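Local atomic coordinates of 2-C-methyl-D-erythritol 2,4-cyclodiphosphate synthase (Thermus thermophilus, PDB entry 1IV3), a protein that converts 4-diphosphocytidyl-2-C-methyl-D-erythritol 2-phosphate into 2-C-methyl-D-erythritol 2,4-cyclodiphosphate with release of CMP, a step of non-mevalonate isoprenoid synthesis. Residues D8-G22 with P28-H42. The protein carries 3 engineered substitutions. Sequence-based numbering, arbitrary orientation.
Sequences DSHRLEEGRPLYLCG and PVGALAHSDGDAAMH. Engineered in segment 28-42: Met41 (natural residue Leu). With MG (magnesium ion), chain G.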
loop_
_atom_site.group_PDB
_atom_site.type_symbol
_atom_site.label_atom_id
_atom_site.label_comp_id
_atom_site.label_asym_id
_atom_site.label_seq_id
_atom_site.Cartn_x
_atom_site.Cartn_y
_atom_site.Cartn_z
ATOM N N ASP A 8 4.897 -0.007 -8.118
ATOM C CA ASP A 8 5.144 -0.180 -9.546
ATOM C C ASP A 8 4.298 -1.341 -10.061
ATOM O O ASP A 8 3.991 -2.296 -9.340
ATOM C CB ASP A 8 6.605 -0.475 -9.858
ATOM C CG ASP A 8 6.911 -0.303 -11.345
ATOM O OD1 ASP A 8 6.152 0.420 -12.021
ATOM O OD2 ASP A 8 7.828 -1.016 -11.798
ATOM N N SER A 9 3.952 -1.240 -11.333
ATOM C CA SER A 9 3.285 -2.359 -12.005
ATOM C C SER A 9 3.749 -2.431 -13.457
ATOM O O SER A 9 4.127 -1.406 -14.020
ATOM C CB SER A 9 1.768 -2.214 -11.907
ATOM O OG SER A 9 1.306 -1.177 -12.763
ATOM N N HIS A 10 3.721 -3.634 -14.022
ATOM C CA HIS A 10 3.991 -3.819 -15.434
ATOM C C HIS A 10 3.090 -4.909 -16.011
ATOM O O HIS A 10 2.805 -5.900 -15.345
ATOM C CB HIS A 10 5.437 -4.222 -15.745
ATOM C CG HIS A 10 6.350 -3.061 -15.470
ATOM N ND1 HIS A 10 6.697 -2.136 -16.432
ATOM C CD2 HIS A 10 6.962 -2.673 -14.322
ATOM C CE1 HIS A 10 7.500 -1.230 -15.889
ATOM N NE2 HIS A 10 7.675 -1.534 -14.609
ATOM N N ARG A 11 2.709 -4.639 -17.256
ATOM C CA ARG A 11 1.996 -5.628 -18.044
ATOM C C ARG A 11 2.972 -6.785 -18.244
ATOM O O ARG A 11 4.160 -6.602 -18.500
ATOM C CB ARG A 11 1.548 -5.041 -19.364
ATOM C CG ARG A 11 0.427 -5.717 -20.117
ATOM C CD ARG A 11 -0.260 -4.709 -21.048
ATOM N NE ARG A 11 -1.525 -4.256 -20.472
ATOM C CZ ARG A 11 -2.547 -5.048 -20.163
ATOM N NH1 ARG A 11 -2.486 -6.358 -20.368
ATOM N NH2 ARG A 11 -3.653 -4.527 -19.639
ATOM N N LEU A 12 2.404 -7.980 -18.131
ATOM C CA LEU A 12 3.266 -9.145 -18.358
ATOM C C LEU A 12 2.975 -9.744 -19.727
ATOM O O LEU A 12 1.822 -9.897 -20.126
ATOM C CB LEU A 12 3.040 -10.151 -17.237
ATOM C CG LEU A 12 3.628 -9.800 -15.873
ATOM C CD1 LEU A 12 3.032 -10.722 -14.821
ATOM C CD2 LEU A 12 5.155 -9.895 -15.896
ATOM N N GLU A 13 4.020 -10.099 -20.479
ATOM C CA GLU A 13 3.694 -10.746 -21.755
ATOM C C GLU A 13 4.510 -12.016 -21.963
ATOM O O GLU A 13 5.646 -12.157 -21.512
ATOM C CB GLU A 13 3.896 -9.758 -22.902
ATOM C CG GLU A 13 2.633 -9.538 -23.731
ATOM C CD GLU A 13 2.170 -8.093 -23.709
ATOM O OE1 GLU A 13 3.024 -7.218 -23.441
ATOM O OE2 GLU A 13 0.968 -7.853 -23.951
ATOM N N GLU A 14 3.882 -12.955 -22.683
ATOM C CA GLU A 14 4.517 -14.227 -22.967
ATOM C C GLU A 14 5.853 -14.081 -23.701
ATOM O O GLU A 14 5.996 -13.290 -24.634
ATOM C CB GLU A 14 3.544 -15.121 -23.765
ATOM C CG GLU A 14 3.166 -16.349 -22.944
ATOM C CD GLU A 14 1.701 -16.319 -22.562
ATOM O OE1 GLU A 14 1.334 -16.804 -21.474
ATOM O OE2 GLU A 14 0.909 -15.791 -23.374
ATOM N N GLY A 15 6.811 -14.871 -23.225
ATOM C CA GLY A 15 8.130 -15.050 -23.769
ATOM C C GLY A 15 9.082 -13.904 -23.549
ATOM O O GLY A 15 10.149 -13.849 -24.150
ATOM N N ARG A 16 8.755 -12.949 -22.691
ATOM C CA ARG A 16 9.720 -11.905 -22.346
ATOM C C ARG A 16 10.450 -12.297 -21.066
ATOM O O ARG A 16 9.852 -12.960 -20.206
ATOM C CB ARG A 16 8.986 -10.585 -22.145
ATOM C CG ARG A 16 8.522 -9.871 -23.399
ATOM C CD ARG A 16 7.896 -8.525 -23.042
ATOM N NE ARG A 16 6.882 -8.153 -24.030
ATOM C CZ ARG A 16 7.203 -7.755 -25.255
ATOM N NH1 ARG A 16 8.487 -7.690 -25.589
ATOM N NH2 ARG A 16 6.258 -7.427 -26.126
ATOM N N PRO A 17 11.697 -11.919 -20.876
ATOM C CA PRO A 17 12.399 -12.253 -19.622
ATOM C C PRO A 17 11.759 -11.554 -18.431
ATOM O O PRO A 17 11.269 -10.431 -18.489
ATOM C CB PRO A 17 13.822 -11.715 -19.851
ATOM C CG PRO A 17 13.599 -10.608 -20.840
ATOM C CD PRO A 17 12.564 -11.147 -21.794
ATOM N N LEU A 18 11.764 -12.248 -17.296
ATOM C CA LEU A 18 11.209 -11.661 -16.083
ATOM C C LEU A 18 12.337 -11.279 -15.130
ATOM O O LEU A 18 13.137 -12.147 -14.769
ATOM C CB LEU A 18 10.265 -12.641 -15.377
ATOM C CG LEU A 18 9.741 -12.131 -14.033
ATOM C CD1 LEU A 18 8.871 -10.901 -14.210
ATOM C CD2 LEU A 18 8.971 -13.230 -13.307
ATOM N N TYR A 19 12.397 -10.013 -14.746
ATOM C CA TYR A 19 13.383 -9.555 -13.781
ATOM C C TYR A 19 12.716 -9.098 -12.496
ATOM O O TYR A 19 11.768 -8.302 -12.570
ATOM C CB TYR A 19 14.186 -8.362 -14.342
ATOM C CG TYR A 19 15.004 -8.824 -15.527
ATOM C CD1 TYR A 19 16.170 -9.530 -15.239
ATOM C CD2 TYR A 19 14.630 -8.569 -16.831
ATOM C CE1 TYR A 19 16.967 -9.982 -16.271
ATOM C CE2 TYR A 19 15.431 -9.025 -17.887
ATOM C CZ TYR A 19 16.583 -9.727 -17.570
ATOM O OH TYR A 19 17.416 -10.198 -18.564
ATOM N N LEU A 20 13.215 -9.568 -11.348
ATOM C CA LEU A 20 12.614 -9.151 -10.076
ATOM C C LEU A 20 13.709 -9.085 -9.025
ATOM O O LEU A 20 14.522 -10.002 -8.911
ATOM C CB LEU A 20 11.484 -10.067 -9.608
ATOM C CG LEU A 20 10.141 -9.901 -10.325
ATOM C CD1 LEU A 20 9.179 -11.034 -9.974
ATOM C CD2 LEU A 20 9.479 -8.570 -10.007
ATOM N N CYS A 21 13.726 -7.971 -8.300
ATOM C CA CYS A 21 14.739 -7.829 -7.265
ATOM C C CYS A 21 16.160 -7.902 -7.808
ATOM O O CYS A 21 17.085 -8.249 -7.075
ATOM C CB CYS A 21 14.569 -8.929 -6.198
ATOM S SG CYS A 21 13.008 -8.794 -5.283
ATOM N N GLY A 22 16.333 -7.571 -9.077
ATOM C CA GLY A 22 17.639 -7.499 -9.708
ATOM C C GLY A 22 18.016 -8.805 -10.365
ATOM O O GLY A 22 19.070 -8.841 -11.008
ATOM N N PRO A 28 7.412 -18.103 -17.931
ATOM C CA PRO A 28 6.721 -18.076 -19.226
ATOM C C PRO A 28 6.331 -16.658 -19.622
ATOM O O PRO A 28 5.891 -16.454 -20.751
ATOM C CB PRO A 28 5.449 -18.891 -18.968
ATOM C CG PRO A 28 5.181 -18.703 -17.507
ATOM C CD PRO A 28 6.541 -18.621 -16.853
ATOM N N VAL A 29 6.456 -15.679 -18.724
ATOM C CA VAL A 29 5.962 -14.324 -18.942
ATOM C C VAL A 29 6.909 -13.300 -18.332
ATOM O O VAL A 29 7.567 -13.543 -17.319
ATOM C CB VAL A 29 4.555 -14.101 -18.354
ATOM C CG1 VAL A 29 3.540 -15.027 -19.006
ATOM C CG2 VAL A 29 4.537 -14.294 -16.841
ATOM N N GLY A 30 7.017 -12.129 -18.939
ATOM C CA GLY A 30 7.977 -11.142 -18.443
ATOM C C GLY A 30 7.444 -9.759 -18.725
ATOM O O GLY A 30 6.424 -9.568 -19.393
ATOM N N ALA A 31 8.102 -8.726 -18.205
ATOM C CA ALA A 31 7.450 -7.437 -18.465
ATOM C C ALA A 31 7.682 -7.043 -19.921
ATOM O O ALA A 31 8.711 -7.287 -20.543
ATOM C CB ALA A 31 7.903 -6.381 -17.477
ATOM N N LEU A 32 6.623 -6.447 -20.448
ATOM C CA LEU A 32 6.618 -5.776 -21.736
ATOM C C LEU A 32 6.908 -4.313 -21.424
ATOM O O LEU A 32 6.108 -3.684 -20.721
ATOM C CB LEU A 32 5.286 -5.959 -22.450
ATOM C CG LEU A 32 4.785 -4.787 -23.295
ATOM C CD1 LEU A 32 4.472 -5.270 -24.705
ATOM C CD2 LEU A 32 3.583 -4.112 -22.656
ATOM N N ALA A 33 8.035 -3.784 -21.890
ATOM C CA ALA A 33 8.340 -2.418 -21.482
ATOM C C ALA A 33 9.654 -1.899 -22.062
ATOM O O ALA A 33 10.333 -2.568 -22.832
ATOM C CB ALA A 33 8.413 -2.311 -19.959
ATOM N N HIS A 34 9.947 -0.674 -21.621
ATOM C CA HIS A 34 11.143 0.041 -22.042
ATOM C C HIS A 34 12.289 -0.199 -21.074
ATOM O O HIS A 34 13.451 -0.163 -21.476
ATOM C CB HIS A 34 10.784 1.523 -22.221
ATOM C CG HIS A 34 9.901 1.654 -23.433
ATOM N ND1 HIS A 34 8.531 1.526 -23.375
ATOM C CD2 HIS A 34 10.204 1.864 -24.734
ATOM C CE1 HIS A 34 8.020 1.671 -24.585
ATOM N NE2 HIS A 34 9.018 1.883 -25.429
ATOM N N SER A 35 11.976 -0.474 -19.811
ATOM C CA SER A 35 12.994 -0.845 -18.831
ATOM C C SER A 35 13.136 -2.362 -18.815
ATOM O O SER A 35 12.655 -3.026 -19.731
ATOM C CB SER A 35 12.637 -0.342 -17.432
ATOM O OG SER A 35 11.616 -1.145 -16.812
ATOM N N ASP A 36 13.773 -2.885 -17.773
ATOM C CA ASP A 36 13.703 -4.323 -17.516
ATOM C C ASP A 36 12.381 -4.659 -16.841
ATOM O O ASP A 36 12.044 -5.813 -16.563
ATOM C CB ASP A 36 14.871 -4.793 -16.657
ATOM C CG ASP A 36 15.020 -4.003 -15.367
ATOM O OD1 ASP A 36 16.141 -4.014 -14.811
ATOM O OD2 ASP A 36 14.015 -3.401 -14.936
ATOM N N GLY A 37 11.604 -3.611 -16.546
ATOM C CA GLY A 37 10.327 -3.852 -15.903
ATOM C C GLY A 37 10.386 -4.517 -14.544
ATOM O O GLY A 37 9.399 -5.150 -14.114
ATOM N N ASP A 38 11.504 -4.384 -13.838
ATOM C CA ASP A 38 11.642 -4.957 -12.502
ATOM C C ASP A 38 10.860 -4.143 -11.468
ATOM O O ASP A 38 11.312 -3.118 -10.937
ATOM C CB ASP A 38 13.110 -4.991 -12.092
ATOM C CG ASP A 38 13.417 -5.793 -10.850
ATOM O OD1 ASP A 38 12.630 -5.783 -9.875
ATOM O OD2 ASP A 38 14.504 -6.418 -10.843
ATOM N N ALA A 39 9.640 -4.597 -11.196
ATOM C CA ALA A 39 8.710 -3.844 -10.360
ATOM C C ALA A 39 9.206 -3.676 -8.933
ATOM O O ALA A 39 8.947 -2.664 -8.275
ATOM C CB ALA A 39 7.371 -4.568 -10.437
ATOM N N ALA A 40 9.902 -4.681 -8.402
ATOM C CA ALA A 40 10.491 -4.633 -7.067
ATOM C C ALA A 40 11.494 -3.485 -6.988
ATOM O O ALA A 40 11.425 -2.607 -6.139
ATOM C CB ALA A 40 11.221 -5.927 -6.714
ATOM N N MET A 41 12.448 -3.514 -7.928
ATOM C CA MET A 41 13.438 -2.445 -7.958
ATOM C C MET A 41 12.753 -1.090 -8.109
ATOM O O MET A 41 13.113 -0.122 -7.437
ATOM C CB MET A 41 14.432 -2.607 -9.108
ATOM C CG MET A 41 15.489 -3.680 -8.970
ATOM S SD MET A 41 16.790 -3.371 -7.753
ATOM C CE MET A 41 16.246 -4.347 -6.405
ATOM N N HIS A 42 11.761 -0.973 -8.996
ATOM C CA HIS A 42 11.165 0.350 -9.210
ATOM C C HIS A 42 10.422 0.866 -7.981
ATOM O O HIS A 42 10.573 2.034 -7.622
ATOM C CB HIS A 42 10.193 0.320 -10.389
ATOM C CG HIS A 42 10.923 0.162 -11.680
ATOM N ND1 HIS A 42 10.308 0.065 -12.898
ATOM C CD2 HIS A 42 12.263 0.092 -11.913
ATOM C CE1 HIS A 42 11.222 -0.063 -13.850
ATOM N NE2 HIS A 42 12.416 -0.051 -13.276
HETATM MG MG MG G . 8.422 -0.147 -13.394
HETATM O O HOH W 1 8.005 1.936 -14.356
HETATM O O HOH W 2 3.748 -2.385 -18.585
HETATM O O HOH W 3 10.571 -8.180 -16.314
HETATM O O HOH W 4 11.196 -7.966 -20.058
HETATM O O HOH W 5 9.141 -7.281 -12.880
#
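The magnesium site of this IspF-family enzyme is assembled where a strand meets the start of a helix: Asp8 and His10, alternate residues of strand 3-14, and His42, in the first turn of helix 39-50, converge on one ion. Asp8 OD2 lies 1.9 Å from the magnesium, and His10 NE2 and His42 ND1 each bind it at 2.0 Å; a water also binds the ion. With CG anti to the backbone N (chi1 -166°), the Asp8 carboxylate reaches the helix; its other oxygen, OD1, farther from the magnesium at 2.7 Å, also forms a salt bridge with Lys132 of the second subunit, while Ser73 holds His42 NE2. Gly37 CA sits over one face of the His10 ring, 3.8 Å from its centroid, as a CH-pi contact.

Residues 29-31 pair antiparallel with the same strand, Glu13 N donating to Gly30 O at 2.7 Å; beyond this pairing the chain runs through a loop to the helix that carries His42. Where the loop ends, Asp38 is the helix N-cap. Its carboxylate grips the turn at Cys21 and Gly22 through both syn lone pairs, and an alanine here would probably leave those amides without acceptors and the helix start uncapped. Gly22 N meets OD2 of Asp38 at 2.8 Å; OD1 serves two donors, taking Cys21 N at 2.9 Å and, from above the carboxylate plane, the backbone N of Met41, an engineered residue, in a nearly straight bond (177°).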